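Side-chain contacts in GTP cyclohydrolase 1 type 2 homolog (Escherichia coli, Escherichia coli O157:H7, PDB 1NMO), which binds a pair of metal ions in each subunit and probably protects against radiation damage, perhaps by degrading damaged nucleotides: residues T4-L9 / E228-N233; A47-A52 / D58-H63; E51-G56 / N89-Y94; L116-M121 / A189-E194; G131-P136 / L140-W145. All blocks are in the same frame, centred on the assembly; numbering follows the deposited sequence.

Contact 1: residues T4-L9 / E228-N233; sequences TELEQL and EWLNEN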
# COMPACT_ATOMS: atom_id res chain seq x y z
N THR A 4 -44.91 -22.56 13.37
CA THR A 4 -44.62 -23.91 13.93
C THR A 4 -44.64 -25.03 12.88
O THR A 4 -44.08 -26.10 13.09
CB THR A 4 -45.62 -24.24 14.96
OG1 THR A 4 -46.91 -23.95 14.38
CG2 THR A 4 -45.39 -23.41 16.26
N GLU A 5 -45.33 -24.77 11.78
CA GLU A 5 -45.44 -25.70 10.67
C GLU A 5 -44.14 -25.61 9.97
O GLU A 5 -43.56 -26.61 9.67
CB GLU A 5 -46.51 -25.24 9.68
CG GLU A 5 -47.77 -26.02 9.82
CD GLU A 5 -49.02 -25.23 9.43
OE1 GLU A 5 -49.00 -24.31 8.57
OE2 GLU A 5 -50.06 -25.58 9.99
N LEU A 6 -43.63 -24.40 9.69
CA LEU A 6 -42.34 -24.33 9.02
C LEU A 6 -41.25 -24.93 9.93
O LEU A 6 -40.30 -25.47 9.44
CB LEU A 6 -42.01 -22.89 8.64
CG LEU A 6 -40.59 -22.46 8.17
CD1 LEU A 6 -40.20 -23.28 6.88
CD2 LEU A 6 -40.54 -20.95 7.89
N GLU A 7 -41.38 -24.91 11.25
CA GLU A 7 -40.31 -25.48 12.03
C GLU A 7 -40.43 -26.98 11.82
O GLU A 7 -39.44 -27.70 11.52
CB GLU A 7 -40.46 -25.13 13.52
CG GLU A 7 -39.58 -25.97 14.47
CD GLU A 7 -39.90 -25.66 15.94
OE1 GLU A 7 -41.10 -25.60 16.26
OE2 GLU A 7 -38.97 -25.45 16.79
N GLN A 8 -41.65 -27.50 11.99
CA GLN A 8 -41.86 -28.96 11.78
C GLN A 8 -41.41 -29.42 10.35
O GLN A 8 -40.85 -30.52 10.14
CB GLN A 8 -43.35 -29.35 11.95
CG GLN A 8 -43.63 -30.83 11.54
CD GLN A 8 -45.12 -31.17 11.34
OE1 GLN A 8 -45.95 -30.33 10.87
NE2 GLN A 8 -45.47 -32.40 11.65
N LEU A 9 -41.62 -28.56 9.37
CA LEU A 9 -41.24 -28.95 8.01
C LEU A 9 -39.71 -29.19 7.84
O LEU A 9 -39.26 -30.19 7.24
CB LEU A 9 -41.72 -27.87 7.05
CG LEU A 9 -41.27 -28.20 5.63
CD1 LEU A 9 -42.02 -29.49 5.09
CD2 LEU A 9 -41.58 -27.07 4.76
N GLU A 228 -33.08 -22.67 -1.14
CA GLU A 228 -33.58 -22.97 -2.50
C GLU A 228 -34.57 -24.09 -2.33
O GLU A 228 -35.63 -24.10 -2.93
CB GLU A 228 -32.43 -23.44 -3.40
CG GLU A 228 -31.43 -22.32 -3.65
CD GLU A 228 -30.08 -22.83 -4.18
OE1 GLU A 228 -29.73 -24.05 -3.89
OE2 GLU A 228 -29.38 -21.98 -4.87
N TRP A 229 -34.25 -25.05 -1.48
CA TRP A 229 -35.20 -26.13 -1.28
C TRP A 229 -36.52 -25.53 -0.78
O TRP A 229 -37.62 -26.01 -1.13
CB TRP A 229 -34.70 -27.10 -0.20
CG TRP A 229 -35.58 -28.28 0.01
CD1 TRP A 229 -35.59 -29.45 -0.72
CD2 TRP A 229 -36.62 -28.43 1.01
NE1 TRP A 229 -36.58 -30.32 -0.23
CE2 TRP A 229 -37.22 -29.71 0.82
CE3 TRP A 229 -37.12 -27.60 2.03
CZ2 TRP A 229 -38.27 -30.17 1.63
CZ3 TRP A 229 -38.18 -28.05 2.85
CH2 TRP A 229 -38.75 -29.33 2.64
N LEU A 230 -36.47 -24.51 0.06
CA LEU A 230 -37.78 -24.00 0.51
C LEU A 230 -38.46 -23.27 -0.66
O LEU A 230 -39.65 -23.37 -0.84
CB LEU A 230 -37.63 -23.07 1.72
CG LEU A 230 -37.27 -23.71 3.05
CD1 LEU A 230 -36.55 -22.63 3.80
CD2 LEU A 230 -38.56 -24.16 3.87
N ASN A 231 -37.72 -22.50 -1.43
CA ASN A 231 -38.36 -21.82 -2.54
C ASN A 231 -39.02 -22.81 -3.53
O ASN A 231 -40.10 -22.53 -4.11
CB ASN A 231 -37.32 -20.97 -3.28
CG ASN A 231 -37.06 -19.67 -2.59
OD1 ASN A 231 -38.00 -19.02 -2.09
ND2 ASN A 231 -35.80 -19.23 -2.57
N GLU A 232 -38.37 -23.95 -3.76
CA GLU A 232 -38.90 -24.93 -4.72
C GLU A 232 -39.99 -25.85 -4.12
O GLU A 232 -40.75 -26.46 -4.88
CB GLU A 232 -37.74 -25.76 -5.38
CG GLU A 232 -36.55 -24.86 -5.92
CD GLU A 232 -35.23 -25.62 -6.25
OE1 GLU A 232 -34.99 -26.74 -5.66
OE2 GLU A 232 -34.39 -25.11 -7.09
N ASN A 233 -40.11 -25.94 -2.79
CA ASN A 233 -41.15 -26.82 -2.27
C ASN A 233 -42.27 -26.13 -1.54
O ASN A 233 -43.18 -26.79 -1.01
CB ASN A 233 -40.55 -27.89 -1.39
CG ASN A 233 -39.75 -28.91 -2.20
OD1 ASN A 233 -40.09 -30.10 -2.24
ND2 ASN A 233 -38.71 -28.45 -2.86

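Contact 2: residues A47-A52 / D58-H63; sequences ALLDEA and DAVIVH. With FE (Fe (III) ion), chain H.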
# COMPACT_ATOMS: atom_id res chain seq x y z
N ALA A 47 -25.95 -7.75 11.69
CA ALA A 47 -25.99 -7.34 10.29
C ALA A 47 -27.06 -8.05 9.47
O ALA A 47 -27.69 -7.42 8.65
CB ALA A 47 -24.59 -7.50 9.63
N LEU A 48 -27.31 -9.32 9.71
CA LEU A 48 -28.36 -10.09 8.98
C LEU A 48 -29.68 -9.64 9.46
O LEU A 48 -30.67 -9.47 8.73
CB LEU A 48 -28.34 -11.58 9.33
CG LEU A 48 -28.34 -12.74 8.36
CD1 LEU A 48 -29.20 -13.94 8.85
CD2 LEU A 48 -28.71 -12.24 7.02
N LEU A 49 -29.75 -9.48 10.76
CA LEU A 49 -31.02 -9.05 11.38
C LEU A 49 -31.42 -7.67 10.88
O LEU A 49 -32.59 -7.35 10.69
CB LEU A 49 -30.77 -9.04 12.86
CG LEU A 49 -31.32 -10.17 13.72
CD1 LEU A 49 -31.47 -11.45 13.05
CD2 LEU A 49 -30.53 -10.21 14.96
N ASP A 50 -30.46 -6.79 10.68
CA ASP A 50 -30.86 -5.50 10.17
C ASP A 50 -31.34 -5.72 8.70
O ASP A 50 -32.27 -5.08 8.21
CB ASP A 50 -29.68 -4.50 10.20
CG ASP A 50 -29.14 -4.25 11.61
OD1 ASP A 50 -29.90 -4.40 12.63
OD2 ASP A 50 -27.95 -3.85 11.69
N GLU A 51 -30.69 -6.61 7.97
CA GLU A 51 -31.17 -6.78 6.61
C GLU A 51 -32.54 -7.38 6.63
O GLU A 51 -33.33 -7.06 5.72
CB GLU A 51 -30.28 -7.67 5.77
CG GLU A 51 -29.16 -6.92 5.08
CD GLU A 51 -29.64 -5.99 3.96
OE1 GLU A 51 -30.17 -6.47 2.95
OE2 GLU A 51 -29.50 -4.76 4.11
N ALA A 52 -32.86 -8.25 7.60
CA ALA A 52 -34.21 -8.82 7.63
C ALA A 52 -35.28 -7.81 7.97
O ALA A 52 -36.47 -7.95 7.62
CB ALA A 52 -34.29 -9.91 8.64
N ASP A 58 -40.41 -11.98 7.72
CA ASP A 58 -41.23 -12.58 8.79
C ASP A 58 -40.37 -13.65 9.60
O ASP A 58 -40.71 -14.05 10.74
CB ASP A 58 -42.41 -13.33 8.21
CG ASP A 58 -43.34 -12.44 7.46
OD1 ASP A 58 -43.68 -11.34 7.96
OD2 ASP A 58 -43.76 -12.84 6.36
N ALA A 59 -39.30 -14.14 9.01
CA ALA A 59 -38.47 -15.10 9.73
C ALA A 59 -37.04 -14.97 9.30
O ALA A 59 -36.74 -14.47 8.21
CB ALA A 59 -38.93 -16.49 9.47
N VAL A 60 -36.16 -15.47 10.15
CA VAL A 60 -34.75 -15.53 9.80
C VAL A 60 -34.33 -16.95 10.05
O VAL A 60 -34.71 -17.52 11.08
CB VAL A 60 -33.90 -14.64 10.68
CG1 VAL A 60 -32.38 -14.88 10.42
CG2 VAL A 60 -34.22 -13.28 10.30
N ILE A 61 -33.63 -17.56 9.08
CA ILE A 61 -33.16 -18.92 9.28
C ILE A 61 -31.61 -18.92 9.11
O ILE A 61 -31.08 -18.28 8.17
CB ILE A 61 -33.81 -19.90 8.30
CG1 ILE A 61 -35.34 -19.84 8.42
CG2 ILE A 61 -33.25 -21.28 8.61
CD1 ILE A 61 -36.12 -20.86 7.55
N VAL A 62 -30.90 -19.61 10.01
CA VAL A 62 -29.45 -19.59 10.02
C VAL A 62 -28.80 -20.89 10.41
O VAL A 62 -29.50 -21.79 10.87
CB VAL A 62 -28.91 -18.56 11.05
CG1 VAL A 62 -29.30 -17.14 10.69
CG2 VAL A 62 -29.38 -18.89 12.41
N HIS A 63 -27.48 -21.01 10.15
CA HIS A 63 -26.75 -22.19 10.57
C HIS A 63 -26.31 -22.02 12.03
O HIS A 63 -26.27 -23.01 12.77
CB HIS A 63 -25.54 -22.41 9.73
CG HIS A 63 -24.73 -23.62 10.10
ND1 HIS A 63 -25.29 -24.81 10.53
CD2 HIS A 63 -23.38 -23.82 10.09
CE1 HIS A 63 -24.32 -25.68 10.79
NE2 HIS A 63 -23.14 -25.10 10.54
FE FE H . -21.02 -26.39 11.06
O HOH W 1 -19.35 -28.02 11.44

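Contact 3: residues E51-G56 / N89-Y94; sequences EAVRLG and NDINLY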
# COMPACT_ATOMS: atom_id res chain seq x y z
N GLU A 51 -30.69 -6.61 7.97
CA GLU A 51 -31.17 -6.78 6.61
C GLU A 51 -32.54 -7.38 6.63
O GLU A 51 -33.33 -7.06 5.72
CB GLU A 51 -30.28 -7.67 5.77
CG GLU A 51 -29.16 -6.92 5.08
CD GLU A 51 -29.64 -5.99 3.96
OE1 GLU A 51 -30.17 -6.47 2.95
OE2 GLU A 51 -29.50 -4.76 4.11
N ALA A 52 -32.86 -8.25 7.60
CA ALA A 52 -34.21 -8.82 7.63
C ALA A 52 -35.28 -7.81 7.97
O ALA A 52 -36.47 -7.95 7.62
CB ALA A 52 -34.29 -9.91 8.64
N VAL A 53 -34.88 -6.79 8.75
CA VAL A 53 -35.84 -5.78 9.16
C VAL A 53 -36.05 -4.87 7.90
O VAL A 53 -37.15 -4.52 7.56
CB VAL A 53 -35.25 -4.99 10.41
CG1 VAL A 53 -35.94 -3.60 10.55
CG2 VAL A 53 -35.54 -5.75 11.70
N ARG A 54 -34.98 -4.56 7.18
CA ARG A 54 -35.09 -3.70 6.03
C ARG A 54 -35.94 -4.38 4.99
O ARG A 54 -36.81 -3.76 4.37
CB ARG A 54 -33.69 -3.45 5.46
CG ARG A 54 -33.61 -2.47 4.29
CD ARG A 54 -32.17 -2.36 3.77
NE ARG A 54 -31.73 -3.57 3.00
CZ ARG A 54 -32.12 -3.85 1.74
NH1 ARG A 54 -32.94 -3.02 1.07
NH2 ARG A 54 -31.69 -4.95 1.15
N LEU A 55 -35.72 -5.69 4.81
CA LEU A 55 -36.48 -6.45 3.80
C LEU A 55 -37.88 -6.84 4.32
O LEU A 55 -38.68 -7.53 3.64
CB LEU A 55 -35.68 -7.70 3.38
CG LEU A 55 -34.44 -7.42 2.57
CD1 LEU A 55 -33.55 -8.59 2.41
CD2 LEU A 55 -34.87 -6.99 1.21
N GLY A 56 -38.21 -6.43 5.55
CA GLY A 56 -39.56 -6.79 6.03
C GLY A 56 -39.73 -8.29 6.26
O GLY A 56 -40.85 -8.84 6.21
N ASN A 89 -39.75 -6.59 16.44
CA ASN A 89 -40.30 -6.56 15.06
C ASN A 89 -41.05 -7.88 14.75
O ASN A 89 -41.42 -8.13 13.63
CB ASN A 89 -39.14 -6.33 14.07
CG ASN A 89 -38.55 -4.97 14.21
OD1 ASN A 89 -39.30 -4.00 14.14
ND2 ASN A 89 -37.24 -4.86 14.43
N ASP A 90 -41.27 -8.70 15.77
CA ASP A 90 -42.00 -9.97 15.65
C ASP A 90 -41.41 -10.86 14.61
O ASP A 90 -42.13 -11.55 13.87
CB ASP A 90 -43.44 -9.75 15.29
CG ASP A 90 -44.16 -8.93 16.30
OD1 ASP A 90 -44.10 -9.30 17.49
OD2 ASP A 90 -44.79 -7.90 15.87
N ILE A 91 -40.09 -10.86 14.52
CA ILE A 91 -39.44 -11.71 13.54
C ILE A 91 -39.10 -13.07 14.19
O ILE A 91 -38.47 -13.08 15.24
CB ILE A 91 -38.15 -11.05 13.05
CG1 ILE A 91 -38.42 -9.79 12.26
CG2 ILE A 91 -37.38 -11.99 12.19
CD1 ILE A 91 -37.14 -9.12 11.75
N ASN A 92 -39.56 -14.19 13.62
CA ASN A 92 -39.15 -15.55 14.09
C ASN A 92 -37.65 -15.91 13.80
O ASN A 92 -37.18 -15.77 12.66
CB ASN A 92 -40.00 -16.64 13.40
CG ASN A 92 -41.46 -16.49 13.71
OD1 ASN A 92 -41.97 -17.11 14.64
ND2 ASN A 92 -42.14 -15.61 12.98
N LEU A 93 -36.85 -16.34 14.78
CA LEU A 93 -35.49 -16.77 14.38
C LEU A 93 -35.46 -18.27 14.50
O LEU A 93 -35.82 -18.81 15.56
CB LEU A 93 -34.39 -16.29 15.32
CG LEU A 93 -33.01 -16.92 15.09
CD1 LEU A 93 -32.44 -16.30 13.83
CD2 LEU A 93 -32.03 -16.61 16.24
N TYR A 94 -35.05 -18.97 13.44
CA TYR A 94 -34.90 -20.43 13.50
C TYR A 94 -33.43 -20.59 13.19
O TYR A 94 -32.86 -19.72 12.47
CB TYR A 94 -35.63 -21.16 12.35
CG TYR A 94 -37.15 -20.94 12.21
CD1 TYR A 94 -37.65 -19.76 11.75
CD2 TYR A 94 -38.06 -21.97 12.51
CE1 TYR A 94 -39.03 -19.56 11.57
CE2 TYR A 94 -39.45 -21.79 12.35
CZ TYR A 94 -39.93 -20.59 11.87
OH TYR A 94 -41.29 -20.44 11.63

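Contact 4: residues L116-M121 / A189-E194; sequences LGITVM and AFITGE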
# COMPACT_ATOMS: atom_id res chain seq x y z
N LEU A 116 -16.73 -28.57 -4.84
CA LEU A 116 -15.34 -28.81 -5.16
C LEU A 116 -15.18 -29.98 -6.05
O LEU A 116 -14.06 -30.40 -6.36
CB LEU A 116 -14.51 -29.00 -3.92
CG LEU A 116 -14.64 -27.87 -2.88
CD1 LEU A 116 -13.96 -28.35 -1.65
CD2 LEU A 116 -14.02 -26.60 -3.37
N GLY A 117 -16.29 -30.53 -6.50
CA GLY A 117 -16.17 -31.64 -7.44
C GLY A 117 -15.64 -32.89 -6.82
O GLY A 117 -14.81 -33.57 -7.39
N ILE A 118 -16.12 -33.22 -5.65
CA ILE A 118 -15.67 -34.45 -4.99
C ILE A 118 -16.81 -35.44 -4.92
O ILE A 118 -17.92 -35.14 -4.49
CB ILE A 118 -15.22 -34.19 -3.54
CG1 ILE A 118 -14.17 -33.04 -3.52
CG2 ILE A 118 -14.65 -35.53 -2.89
CD1 ILE A 118 -13.59 -32.77 -2.05
N THR A 119 -16.53 -36.66 -5.32
CA THR A 119 -17.55 -37.71 -5.27
C THR A 119 -17.55 -38.28 -3.86
O THR A 119 -16.56 -38.85 -3.42
CB THR A 119 -17.17 -38.86 -6.29
OG1 THR A 119 -16.90 -38.27 -7.58
CG2 THR A 119 -18.31 -39.88 -6.40
N VAL A 120 -18.65 -38.18 -3.17
CA VAL A 120 -18.72 -38.71 -1.81
C VAL A 120 -18.74 -40.22 -1.90
O VAL A 120 -19.46 -40.77 -2.76
CB VAL A 120 -20.02 -38.24 -1.09
CG1 VAL A 120 -20.22 -39.05 0.23
CG2 VAL A 120 -19.96 -36.74 -0.78
N MSE A 121 -18.03 -40.90 -1.00
CA MSE A 121 -17.98 -42.35 -1.09
C MSE A 121 -18.33 -43.11 0.16
O MSE A 121 -18.60 -44.31 0.10
CB MSE A 121 -16.62 -42.81 -1.61
CG MSE A 121 -16.50 -42.69 -3.08
SE MSE A 121 -14.69 -43.08 -3.65
CE MSE A 121 -15.05 -42.61 -5.56
N ALA A 189 -5.78 -35.76 1.45
CA ALA A 189 -6.00 -34.39 1.92
C ALA A 189 -7.19 -34.30 2.87
O ALA A 189 -8.11 -35.18 2.81
CB ALA A 189 -6.19 -33.50 0.74
N PHE A 190 -7.15 -33.31 3.77
CA PHE A 190 -8.28 -33.07 4.74
C PHE A 190 -8.54 -31.61 4.61
O PHE A 190 -7.59 -30.80 4.62
CB PHE A 190 -7.90 -33.40 6.20
CG PHE A 190 -8.98 -33.08 7.19
CD1 PHE A 190 -10.21 -33.73 7.15
CD2 PHE A 190 -8.79 -32.09 8.19
CE1 PHE A 190 -11.25 -33.45 8.09
CE2 PHE A 190 -9.78 -31.80 9.11
CZ PHE A 190 -11.05 -32.49 9.07
N ILE A 191 -9.81 -31.24 4.46
CA ILE A 191 -10.24 -29.85 4.27
C ILE A 191 -11.20 -29.44 5.35
O ILE A 191 -12.16 -30.18 5.61
CB ILE A 191 -11.05 -29.70 2.94
CG1 ILE A 191 -10.26 -30.27 1.81
CG2 ILE A 191 -11.40 -28.18 2.63
CD1 ILE A 191 -11.05 -30.29 0.55
N THR A 192 -11.02 -28.30 6.03
CA THR A 192 -12.09 -28.01 7.00
C THR A 192 -12.19 -26.51 6.97
O THR A 192 -11.77 -25.92 5.99
CB THR A 192 -11.76 -28.54 8.35
OG1 THR A 192 -12.84 -28.21 9.24
CG2 THR A 192 -10.48 -27.89 8.90
N GLY A 193 -12.72 -25.85 7.99
CA GLY A 193 -12.79 -24.38 7.87
C GLY A 193 -11.69 -23.63 8.62
O GLY A 193 -11.02 -22.75 8.10
N GLU A 194 -11.49 -23.99 9.87
CA GLU A 194 -10.51 -23.32 10.71
C GLU A 194 -9.27 -24.18 10.91
O GLU A 194 -9.22 -25.34 10.47
CB GLU A 194 -11.14 -23.03 12.06
CG GLU A 194 -12.52 -22.53 12.02
CD GLU A 194 -12.88 -21.88 13.35
OE1 GLU A 194 -12.03 -22.01 14.26
OE2 GLU A 194 -13.99 -21.23 13.50

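Contact 5: residues G131-P136 / L140-W145; sequences GELTMP and LELASW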
# COMPACT_ATOMS: atom_id res chain seq x y z
N GLY A 131 -14.08 -39.10 0.28
CA GLY A 131 -14.36 -39.46 -1.11
C GLY A 131 -13.15 -39.11 -1.97
O GLY A 131 -12.02 -39.00 -1.44
N GLU A 132 -13.41 -38.89 -3.26
CA GLU A 132 -12.37 -38.56 -4.20
C GLU A 132 -12.66 -37.46 -5.19
O GLU A 132 -13.76 -37.33 -5.78
CB GLU A 132 -12.00 -39.80 -5.04
CG GLU A 132 -11.76 -41.09 -4.25
CD GLU A 132 -11.15 -42.21 -5.12
OE1 GLU A 132 -11.40 -42.26 -6.36
OE2 GLU A 132 -10.43 -43.04 -4.53
N LEU A 133 -11.65 -36.63 -5.39
CA LEU A 133 -11.80 -35.60 -6.41
C LEU A 133 -11.96 -36.38 -7.72
O LEU A 133 -11.23 -37.37 -7.97
CB LEU A 133 -10.51 -34.78 -6.52
CG LEU A 133 -10.34 -33.80 -5.39
CD1 LEU A 133 -8.85 -33.41 -5.31
CD2 LEU A 133 -11.25 -32.59 -5.65
N THR A 134 -12.93 -35.97 -8.52
CA THR A 134 -13.17 -36.57 -9.81
C THR A 134 -12.05 -36.11 -10.73
O THR A 134 -12.03 -36.46 -11.88
CB THR A 134 -14.49 -36.09 -10.42
OG1 THR A 134 -14.68 -34.70 -10.12
CG2 THR A 134 -15.65 -36.94 -9.87
N MSE A 135 -11.16 -35.28 -10.27
CA MSE A 135 -10.05 -34.95 -11.15
C MSE A 135 -8.89 -34.71 -10.23
O MSE A 135 -8.59 -33.54 -9.88
CB MSE A 135 -10.34 -33.75 -12.00
CG MSE A 135 -9.55 -33.83 -13.31
SE MSE A 135 -9.32 -32.05 -14.23
CE MSE A 135 -8.28 -31.10 -12.85
N PRO A 136 -8.17 -35.80 -9.85
CA PRO A 136 -7.02 -35.66 -8.91
C PRO A 136 -6.08 -34.65 -9.44
O PRO A 136 -5.98 -34.59 -10.63
CB PRO A 136 -6.39 -37.04 -8.89
CG PRO A 136 -7.53 -38.00 -9.38
CD PRO A 136 -8.16 -37.13 -10.50
N LEU A 140 -0.96 -27.91 -4.59
CA LEU A 140 -0.97 -26.47 -4.88
C LEU A 140 -2.18 -26.15 -5.75
O LEU A 140 -2.95 -25.18 -5.52
CB LEU A 140 0.33 -26.11 -5.59
CG LEU A 140 0.33 -24.86 -6.51
CD1 LEU A 140 0.18 -23.63 -5.62
CD2 LEU A 140 1.71 -24.74 -7.32
N GLU A 141 -2.36 -27.00 -6.73
CA GLU A 141 -3.50 -26.89 -7.66
C GLU A 141 -4.82 -27.02 -6.88
O GLU A 141 -5.80 -26.30 -7.17
CB GLU A 141 -3.42 -28.02 -8.69
CG GLU A 141 -3.72 -27.50 -10.09
CD GLU A 141 -3.75 -28.63 -11.15
OE1 GLU A 141 -2.68 -29.32 -11.33
OE2 GLU A 141 -4.84 -28.78 -11.81
N LEU A 142 -4.86 -27.91 -5.91
CA LEU A 142 -6.10 -28.04 -5.16
C LEU A 142 -6.33 -26.71 -4.41
O LEU A 142 -7.45 -26.26 -4.27
CB LEU A 142 -6.02 -29.22 -4.16
CG LEU A 142 -7.34 -29.44 -3.42
CD1 LEU A 142 -8.46 -29.46 -4.44
CD2 LEU A 142 -7.31 -30.76 -2.61
N ALA A 143 -5.27 -26.08 -3.93
CA ALA A 143 -5.38 -24.82 -3.19
C ALA A 143 -5.96 -23.76 -4.05
O ALA A 143 -6.89 -23.04 -3.66
CB ALA A 143 -4.03 -24.36 -2.73
N SER A 144 -5.42 -23.65 -5.25
CA SER A 144 -5.96 -22.66 -6.18
C SER A 144 -7.39 -22.90 -6.55
O SER A 144 -8.14 -21.97 -6.77
CB SER A 144 -5.17 -22.63 -7.48
OG SER A 144 -4.06 -21.85 -7.20
N TRP A 145 -7.75 -24.17 -6.66
CA TRP A 145 -9.11 -24.56 -7.01
C TRP A 145 -10.12 -24.16 -5.90
O TRP A 145 -11.23 -23.59 -6.13
CB TRP A 145 -9.09 -26.07 -7.16
CG TRP A 145 -10.41 -26.69 -7.29
CD1 TRP A 145 -10.98 -27.61 -6.47
CD2 TRP A 145 -11.29 -26.53 -8.40
NE1 TRP A 145 -12.19 -28.07 -7.02
CE2 TRP A 145 -12.38 -27.41 -8.20
CE3 TRP A 145 -11.24 -25.74 -9.56
CZ2 TRP A 145 -13.43 -27.50 -9.11
CZ3 TRP A 145 -12.28 -25.83 -10.47
CH2 TRP A 145 -13.37 -26.72 -10.23

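Contact 1: residues T4-L9 / E228-N233
Leu-6 and Leu-230 meet methyl to methyl, CD1 of Leu-6 lying 3.5 Å from CD2 of Leu-230, with the two side chains crossing at about a right angle. This is the tight, buried part of the contact. Leu-6 turns its CG anti to the backbone nitrogen, chi1 167°, which swings its methyls toward helix 221-233. The backbones stay apart: the local helix axes come no closer than 13.2 Å and run at 115° to each other, so the gap is bridged by side-chain ends. Helix 3-13 and helix 221-233, near the two ends of the chain, both rest on the same face of the five-stranded mixed sheet, where Leu-6 also touches Tyr-94 and Leu-230 packs on Ile-61. Toward solvent the packing is looser. Leu-9 reaches from the opposite direction to the six-membered part of the Trp-229 indole, its CD2 standing obliquely 4.0 Å from CZ3. One face of that indole bears the amide of Asn-233, whose CG lies 3.9 Å above the plane near the rim. Asn-233 ND2 bonds back to Trp-229 O at 3.2 Å, a bent link that tethers the amide over the ring.

Contact 2: residues A47-A52 / D58-H63
Leu-48 lowers one methyl between two valines of the strand: its CD1 is 3.7 Å from Val-60 CG1 and equally 3.7 Å from Val-62 CG1. The leucine crosses Val-60 at a slant, whereas it and Val-62 run past each other in opposite senses. Val-60 serves the helix with both branches. Its chi1 of 172° sets CG1 opposite the backbone nitrogen, under Leu-48, and turns CG2 to Ala-52, whose CB is 3.8 Å away; Leu-49 CD1 approaches the same CG2 more distantly, at 4.3 Å. The pieces belong to the beta-alpha-beta unit 37-41, 46-54, 59-62, in which the helix lies over one face of the sheet, its axis 9.4 Å from that of the strand. Alternation along the strand sends Ile-61 to the other face. The chain turns a corner at His-63, beyond the packed part, where NE2 binds an iron ion at 2.5 Å in the plane of the imidazole. A water, Asp-101 and Glu-219 also bind this ion, while His-63 ND1 is hydrogen-bonded to Trp-96 O.

Contact 3: residues E51-G56 / N89-Y94
Val-53, with chi1 at 159°, turns CG2 opposite its carbonyl carbon and into the angle between Asn-89 and Ile-91. Ile-91 answers with a fully extended chain, chi2 -179°, that pushes CD1 outward to the helix. Gly-56 and Asp-90, both with positive phi, are the C-prime residues of Schellman motifs that close helices 46-54 and 78-88, and the second leads into strand 92-95 of the mixed sheet. Ile-91, just ahead of that strand, packs beneath the last turn of helix 46-54. Its CD1 lies 3.7 Å from Val-53 CG2, the side chains crossing at about a right angle, and 4.3 Å from Ala-52 CB on the buried side. Asn-89 crosses Val-53 at about a right angle, but the touch is van der Waals; its amide nitrogen is hydrogen-bonded to Thr-85 O of helix 78-88. On the exposed flank Arg-54 grips Glu-51 side-on in a salt bridge of two hydrogen bonds, NH2 to OE1 and NE to OE2. Closest across the contact is Val-53 CG2 to Asn-89 ND2, 3.3 Å.

Contact 4: residues L116-M121 / A189-E194
The backbones at Leu-116 and Ile-191 remain far apart, their CA atoms 10.8 Å from each other although no other pair is nearer. Just past Leu-116 the chain leaves the helix at Gly-117, where a positive phi of 70° closes a Schellman motif at the end of helix 108-116 and launches strand 118-123. Between the two segments only aliphatic side-chain ends meet. Leu-116 and Ile-191 reach toward each other tip to tip, with Leu-116 CD1 4.1 Å from Ile-191 CD1. Ile-191 has its CG1 opposite the carbonyl carbon, and the extended chi2 of 173° carries CD1 out toward Leu-116. Ile-118 CD1 comes to the same methyl more loosely, at 4.4 Å, making Ile-191 CD1 the common point of a buried apolar cluster. Both isoleucines also touch Trp-170 of strand 165-170. In the six-stranded mixed sheet, strands 128-137 and 165-170 separate strand 118-123 from strand 189-192, and the contact bridges them over one face, with Leu-116 reaching in from where helix 108-116 gives way to the strand.

Contact 5: residues G131-P136 / L140-W145
The flat carboxylate of Glu-141 meets a methyl of the facing segment: CE of Met-135, a selenomethionine, stands 4.3 Å from OE2 on the solvent side. The other flat group, the Trp-145 indole, stays looser, its NE1 4.8 Å from Leu-133 CD2; that nitrogen is hydrogen-bonded to Leu-116 O at the end of a neighbouring helix. The buried centre is a leucine pair. Leu-133 CD1 rests against the fork of Leu-142, 4.1 Å from CD1 and 4.1 Å from CD2, so one methyl faces a pair. In Leu-142, CG opposite the backbone nitrogen, chi1 -177°, turns the fork to the strand. This is a beta-to-alpha connection: strand 128-137 passes by a short turn into helix 139-150, which folds back on the same six-stranded sheet, and both leucines also touch Val-165 of strand 165-170. Across the two segments the chemistry is dispersive, with neither salt bridge nor hydrogen bond, consistent with a fit set mainly by the two leucines and less by the carboxylate near solvent.

How the contacts relate
Contacts 2 and 4 are buried; contacts 1, 3 and 5 join a buried centre to a more open edge, where amides, a carboxylate or an indole appear. Contacts 1 to 3 belong to the five-stranded sheet: contacts 2 and 3 share Glu-51 and Ala-52 of helix 46-54, with Val-60 making backbone hydrogen bonds to Asn-92 and probably Tyr-94, while contact 1 lies on the other face. Contacts 4 and 5 belong to the six-stranded sheet, about 9 Å apart between centres, linked by a backbone hydrogen bond from Thr-119 N to Glu-132 O. Every crossing is apolar in essence; contact 2 alone includes a metal ligand, whereas the side chain of Ile-191 in contact 4 is about 13 Å from an iron ion.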